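Local atomic coordinates of neutral ceramidase (Pseudomonas aeruginosa, PDB entry 2ZWS), a protein that hydrolyses the N-acyl linkage of ceramides to give sphingosine and free fatty acid, and also catalyses the reverse synthesis, using a zinc ion. Residues Ala69-Tyr82 / Phe123-Glu135. Residues are numbered along the deposited sequence; the frame is centred on the assembly and turned at random. Where two conformers were deposited one is given.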
loop_
_atom_site.group_PDB
_atom_site.type_symbol
_atom_site.label_atom_id
_atom_site.label_comp_id
_atom_site.label_asym_id
_atom_site.label_seq_id
_atom_site.Cartn_x
_atom_site.Cartn_y
_atom_site.Cartn_z
ATOM N N ALA A 69 2.307 -14.030 -1.842
ATOM C CA ALA A 69 1.825 -14.824 -0.696
ATOM C C ALA A 69 0.469 -14.349 -0.113
ATOM O O ALA A 69 -0.392 -15.156 0.287
ATOM C CB ALA A 69 2.904 -14.840 0.391
ATOM N N VAL A 70 0.304 -13.027 -0.042
ATOM C CA VAL A 70 -0.933 -12.405 0.403
ATOM C C VAL A 70 -2.025 -12.704 -0.616
ATOM O O VAL A 70 -3.111 -13.126 -0.233
ATOM C CB VAL A 70 -0.707 -10.884 0.601
ATOM C CG1 VAL A 70 -2.040 -10.162 0.884
ATOM C CG2 VAL A 70 0.312 -10.652 1.743
ATOM N N HIS A 71 -1.766 -12.441 -1.901
ATOM C CA HIS A 71 -2.759 -12.704 -2.948
ATOM C C HIS A 71 -3.270 -14.144 -2.892
ATOM O O HIS A 71 -4.488 -14.387 -2.860
ATOM C CB HIS A 71 -2.100 -12.390 -4.293
ATOM C CG HIS A 71 -2.964 -12.655 -5.477
ATOM N ND1 HIS A 71 -2.647 -13.620 -6.409
ATOM C CD2 HIS A 71 -4.097 -12.052 -5.924
ATOM C CE1 HIS A 71 -3.560 -13.621 -7.365
ATOM N NE2 HIS A 71 -4.447 -12.678 -7.096
ATOM N N LEU A 72 -2.360 -15.097 -2.793
ATOM C CA LEU A 72 -2.742 -16.517 -2.804
ATOM C C LEU A 72 -3.600 -16.883 -1.595
ATOM O O LEU A 72 -4.559 -17.620 -1.734
ATOM C CB LEU A 72 -1.482 -17.408 -2.876
ATOM C CG LEU A 72 -0.691 -17.290 -4.186
ATOM C CD1 LEU A 72 0.645 -18.075 -4.103
ATOM C CD2 LEU A 72 -1.512 -17.742 -5.402
ATOM N N LYS A 73 -3.240 -16.370 -0.423
ATOM C CA LYS A 73 -3.948 -16.726 0.802
ATOM C C LYS A 73 -5.290 -16.026 0.843
ATOM O O LYS A 73 -6.276 -16.621 1.263
ATOM C CB LYS A 73 -3.112 -16.411 2.046
ATOM C CG LYS A 73 -3.761 -16.861 3.367
ATOM C CD LYS A 73 -3.889 -18.402 3.476
ATOM C CE LYS A 73 -4.003 -18.831 4.922
ATOM N NZ LYS A 73 -2.877 -18.254 5.727
ATOM N N VAL A 74 -5.330 -14.765 0.408
ATOM C CA VAL A 74 -6.617 -14.072 0.348
ATOM C C VAL A 74 -7.580 -14.839 -0.579
ATOM O O VAL A 74 -8.752 -15.056 -0.242
ATOM C CB VAL A 74 -6.454 -12.594 -0.092
ATOM C CG1 VAL A 74 -7.799 -11.980 -0.535
ATOM C CG2 VAL A 74 -5.822 -11.750 1.036
ATOM N N LEU A 75 -7.120 -15.262 -1.746
ATOM C CA LEU A 75 -7.995 -15.992 -2.658
ATOM C C LEU A 75 -8.493 -17.296 -2.059
ATOM O O LEU A 75 -9.667 -17.642 -2.210
ATOM C CB LEU A 75 -7.302 -16.256 -3.990
ATOM C CG LEU A 75 -7.209 -15.027 -4.873
ATOM C CD1 LEU A 75 -6.238 -15.303 -6.006
ATOM C CD2 LEU A 75 -8.594 -14.639 -5.402
ATOM N N ALA A 76 -7.603 -18.036 -1.396
ATOM C CA ALA A 76 -8.029 -19.273 -0.753
ATOM C C ALA A 76 -9.108 -19.009 0.291
ATOM O O ALA A 76 -10.094 -19.748 0.367
ATOM C CB ALA A 76 -6.824 -19.977 -0.114
ATOM N N ARG A 77 -8.906 -17.967 1.109
ATOM C CA ARG A 77 -9.872 -17.612 2.155
ATOM C C ARG A 77 -11.216 -17.236 1.566
ATOM O O ARG A 77 -12.269 -17.622 2.102
ATOM C CB ARG A 77 -9.361 -16.438 2.993
ATOM C CG ARG A 77 -8.208 -16.795 3.911
ATOM C CD ARG A 77 -8.677 -17.672 5.076
ATOM N NE ARG A 77 -7.737 -17.611 6.189
ATOM C CZ ARG A 77 -6.551 -18.210 6.216
ATOM N NH1 ARG A 77 -6.126 -18.929 5.181
ATOM N NH2 ARG A 77 -5.776 -18.090 7.288
ATOM N N LEU A 78 -11.189 -16.475 0.478
ATOM C CA LEU A 78 -12.439 -16.076 -0.183
ATOM C C LEU A 78 -13.187 -17.281 -0.745
ATOM O O LEU A 78 -14.425 -17.354 -0.665
ATOM C CB LEU A 78 -12.193 -15.028 -1.274
ATOM C CG LEU A 78 -11.764 -13.651 -0.746
ATOM C CD1 LEU A 78 -11.277 -12.822 -1.932
ATOM C CD2 LEU A 78 -12.888 -12.962 0.086
ATOM N N LYS A 79 -12.436 -18.220 -1.306
ATOM C CA LYS A 79 -13.027 -19.432 -1.894
ATOM C C LYS A 79 -13.604 -20.344 -0.830
ATOM O O LYS A 79 -14.626 -21.006 -1.074
ATOM C CB LYS A 79 -12.001 -20.175 -2.740
ATOM C CG LYS A 79 -11.627 -19.467 -4.028
ATOM C CD LYS A 79 -10.460 -20.191 -4.707
ATOM C CE LYS A 79 -9.926 -19.417 -5.896
ATOM N NZ LYS A 79 -8.727 -20.093 -6.497
ATOM N N ALA A 80 -12.975 -20.371 0.340
ATOM C CA ALA A 80 -13.446 -21.175 1.470
ATOM C C ALA A 80 -14.753 -20.635 2.042
ATOM O O ALA A 80 -15.645 -21.410 2.393
ATOM C CB ALA A 80 -12.391 -21.233 2.561
ATOM N N LYS A 81 -14.871 -19.312 2.123
ATOM C CA LYS A 81 -15.986 -18.715 2.844
ATOM C C LYS A 81 -17.150 -18.360 1.915
ATOM O O LYS A 81 -18.330 -18.399 2.336
ATOM C CB LYS A 81 -15.519 -17.519 3.665
ATOM C CG LYS A 81 -16.449 -17.167 4.819
ATOM C CD LYS A 81 -15.737 -16.363 5.873
ATOM C CE LYS A 81 -16.740 -15.750 6.833
ATOM N NZ LYS A 81 -16.086 -14.859 7.824
ATOM N N TYR A 82 -16.825 -18.058 0.658
ATOM C CA TYR A 82 -17.806 -17.582 -0.333
ATOM C C TYR A 82 -17.697 -18.336 -1.655
ATOM O O TYR A 82 -17.401 -17.742 -2.683
ATOM C CB TYR A 82 -17.684 -16.048 -0.520
ATOM C CG TYR A 82 -17.789 -15.350 0.815
ATOM C CD1 TYR A 82 -16.654 -14.822 1.440
ATOM C CD2 TYR A 82 -19.009 -15.290 1.494
ATOM C CE1 TYR A 82 -16.745 -14.226 2.702
ATOM C CE2 TYR A 82 -19.114 -14.698 2.749
ATOM C CZ TYR A 82 -17.982 -14.165 3.344
ATOM O OH TYR A 82 -18.086 -13.585 4.588
ATOM N N PHE A 123 1.892 -10.718 8.448
ATOM C CA PHE A 123 1.287 -11.375 7.274
ATOM C C PHE A 123 -0.184 -11.747 7.531
ATOM O O PHE A 123 -1.087 -11.411 6.748
ATOM C CB PHE A 123 2.115 -12.613 6.868
ATOM C CG PHE A 123 1.479 -13.435 5.782
ATOM C CD1 PHE A 123 0.657 -14.534 6.112
ATOM C CD2 PHE A 123 1.699 -13.137 4.427
ATOM C CE1 PHE A 123 0.047 -15.299 5.102
ATOM C CE2 PHE A 123 1.073 -13.899 3.414
ATOM C CZ PHE A 123 0.261 -14.977 3.753
ATOM N N ASN A 124 -0.416 -12.423 8.639
ATOM C CA ASN A 124 -1.762 -12.878 8.933
ATOM C C ASN A 124 -2.738 -11.712 9.103
ATOM O O ASN A 124 -3.904 -11.821 8.689
ATOM C CB ASN A 124 -1.792 -13.743 10.198
ATOM C CG ASN A 124 -1.127 -15.118 10.043
ATOM O OD1 ASN A 124 -0.788 -15.771 11.064
ATOM N ND2 ASN A 124 -1.019 -15.602 8.839
ATOM N N ALA A 125 -2.298 -10.607 9.724
ATOM C CA ALA A 125 -3.182 -9.428 9.907
ATOM C C ALA A 125 -3.577 -8.829 8.563
ATOM O O ALA A 125 -4.706 -8.316 8.406
ATOM C CB ALA A 125 -2.512 -8.380 10.759
ATOM N N ILE A 126 -2.619 -8.840 7.627
ATOM C CA ILE A 126 -2.852 -8.281 6.292
ATOM C C ILE A 126 -3.889 -9.123 5.536
ATOM O O ILE A 126 -4.904 -8.601 5.034
ATOM C CB ILE A 126 -1.538 -8.115 5.520
ATOM C CG1 ILE A 126 -0.693 -7.021 6.187
ATOM C CG2 ILE A 126 -1.781 -7.843 4.041
ATOM C CD1 ILE A 126 0.759 -6.979 5.704
ATOM N N VAL A 127 -3.677 -10.436 5.532
ATOM C CA VAL A 127 -4.613 -11.342 4.868
ATOM C C VAL A 127 -5.998 -11.198 5.478
ATOM O O VAL A 127 -7.012 -11.026 4.786
ATOM C CB VAL A 127 -4.156 -12.806 4.973
ATOM C CG1 VAL A 127 -5.267 -13.789 4.504
ATOM C CG2 VAL A 127 -2.850 -12.982 4.161
ATOM N N ASP A 128 -6.030 -11.253 6.799
ATOM C CA ASP A 128 -7.328 -11.234 7.499
ATOM C C ASP A 128 -8.062 -9.929 7.264
ATOM O O ASP A 128 -9.275 -9.928 7.102
ATOM C CB ASP A 128 -7.153 -11.438 9.000
ATOM C CG ASP A 128 -6.746 -12.846 9.366
ATOM O OD1 ASP A 128 -6.781 -13.752 8.502
ATOM O OD2 ASP A 128 -6.371 -13.045 10.543
ATOM N N GLY A 129 -7.348 -8.814 7.294
ATOM C CA GLY A 129 -7.996 -7.510 7.090
ATOM C C GLY A 129 -8.451 -7.279 5.653
ATOM O O GLY A 129 -9.493 -6.645 5.420
ATOM N N ILE A 130 -7.697 -7.790 4.682
ATOM C CA ILE A 130 -8.151 -7.695 3.288
ATOM C C ILE A 130 -9.471 -8.458 3.149
ATOM O O ILE A 130 -10.479 -7.955 2.584
ATOM C CB ILE A 130 -7.102 -8.234 2.298
ATOM C CG1 ILE A 130 -5.916 -7.260 2.243
ATOM C CG2 ILE A 130 -7.710 -8.452 0.895
ATOM C CD1 ILE A 130 -4.642 -7.765 1.480
ATOM N N VAL A 131 -9.496 -9.684 3.669
ATOM C CA VAL A 131 -10.743 -10.457 3.606
ATOM C C VAL A 131 -11.884 -9.718 4.348
ATOM O O VAL A 131 -12.988 -9.602 3.830
ATOM C CB VAL A 131 -10.527 -11.890 4.154
ATOM C CG1 VAL A 131 -11.884 -12.651 4.270
ATOM C CG2 VAL A 131 -9.544 -12.656 3.279
ATOM N N ARG A 132 -11.608 -9.156 5.517
ATOM C CA ARG A 132 -12.648 -8.450 6.284
ATOM C C ARG A 132 -13.155 -7.238 5.499
ATOM O O ARG A 132 -14.327 -6.923 5.511
ATOM C CB ARG A 132 -12.063 -8.008 7.615
ATOM C CG ARG A 132 -13.089 -7.505 8.629
ATOM C CD ARG A 132 -12.406 -7.061 9.981
ATOM N NE ARG A 132 -11.265 -7.916 10.322
ATOM C CZ ARG A 132 -9.980 -7.538 10.357
ATOM N NH1 ARG A 132 -9.598 -6.250 10.163
ATOM N NH2 ARG A 132 -9.066 -8.470 10.621
ATOM N N SER A 133 -12.273 -6.569 4.753
ATOM C CA SER A 133 -12.721 -5.374 3.981
ATOM C C SER A 133 -13.732 -5.778 2.893
ATOM O O SER A 133 -14.721 -5.061 2.638
ATOM C CB SER A 133 -11.528 -4.589 3.407
ATOM O OG SER A 133 -10.954 -5.262 2.317
ATOM N N ILE A 134 -13.516 -6.947 2.281
ATOM C CA ILE A 134 -14.406 -7.450 1.233
ATOM C C ILE A 134 -15.718 -7.889 1.836
ATOM O O ILE A 134 -16.776 -7.584 1.292
ATOM C CB ILE A 134 -13.724 -8.593 0.443
ATOM C CG1 ILE A 134 -12.492 -8.079 -0.337
ATOM C CG2 ILE A 134 -14.673 -9.255 -0.588
ATOM C CD1 ILE A 134 -11.532 -9.208 -0.877
ATOM N N GLU A 135 -15.651 -8.555 2.982
ATOM C CA GLU A 135 -16.857 -8.959 3.710
ATOM C C GLU A 135 -17.712 -7.748 4.060
ATOM O O GLU A 135 -18.956 -7.777 3.923
ATOM C CB GLU A 135 -16.448 -9.702 4.969
ATOM C CG GLU A 135 -15.859 -11.041 4.657
ATOM C CD GLU A 135 -15.455 -11.793 5.918
ATOM O OE1 GLU A 135 -15.092 -11.150 6.928
ATOM O OE2 GLU A 135 -15.487 -13.032 5.883
#
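Glu135 OE2 is gripped by two donors at the C-terminal end of helix 69-81. Lys81 NZ lies 2.7 Å from Glu135 OE2 in a salt bridge, on the syn side but tilted out of the carboxylate plane. Tyr82 OH donates to the same Glu135 OE2 at 3.0 Å from above that plane, on the same face. The Tyr82 ring and the Glu135 carboxylate stand nearly perpendicular (87°), with OE2 at the ring's edge. Both chains of the salt bridge run extended beyond CG and cross at about a right angle. Toward the N-terminal ends of both segments the helices pack with knobs-into-holes contacts, axes 9.3 Å apart and crossing at -47°. Helix 68-81 links the parallel neighbouring strands 55-61 and 91-95 in a beta-alpha-beta crossover, and both helices lie on that mixed sheet: Leu78 rests on Val91, Ile134 on Val57 and Val59, and Ile130 on Thr61 and Leu93. Val127 fits among Val70, Lys73, Val74 and Arg77, its CG1 3.6 Å from Lys73 CG, and Val70 fits among Phe123, Ile126, Val127 and Ile130. Val70 CG1, anti to the backbone N (chi1 172°), reaches Ile130 CD1 at 3.6 Å, while CG2 lies against Phe123 CE2. The Phe123 ring turns its edge to the Ala69-Val70 peptide, CZ 3.5 Å from Ala69 O, and takes Val127 CG2 over one face, offset toward the rim. Leu78 CD1 and Ile134 CD1 touch at 3.8 Å. Ala69 directly follows Gln68, a probable substrate-binding residue.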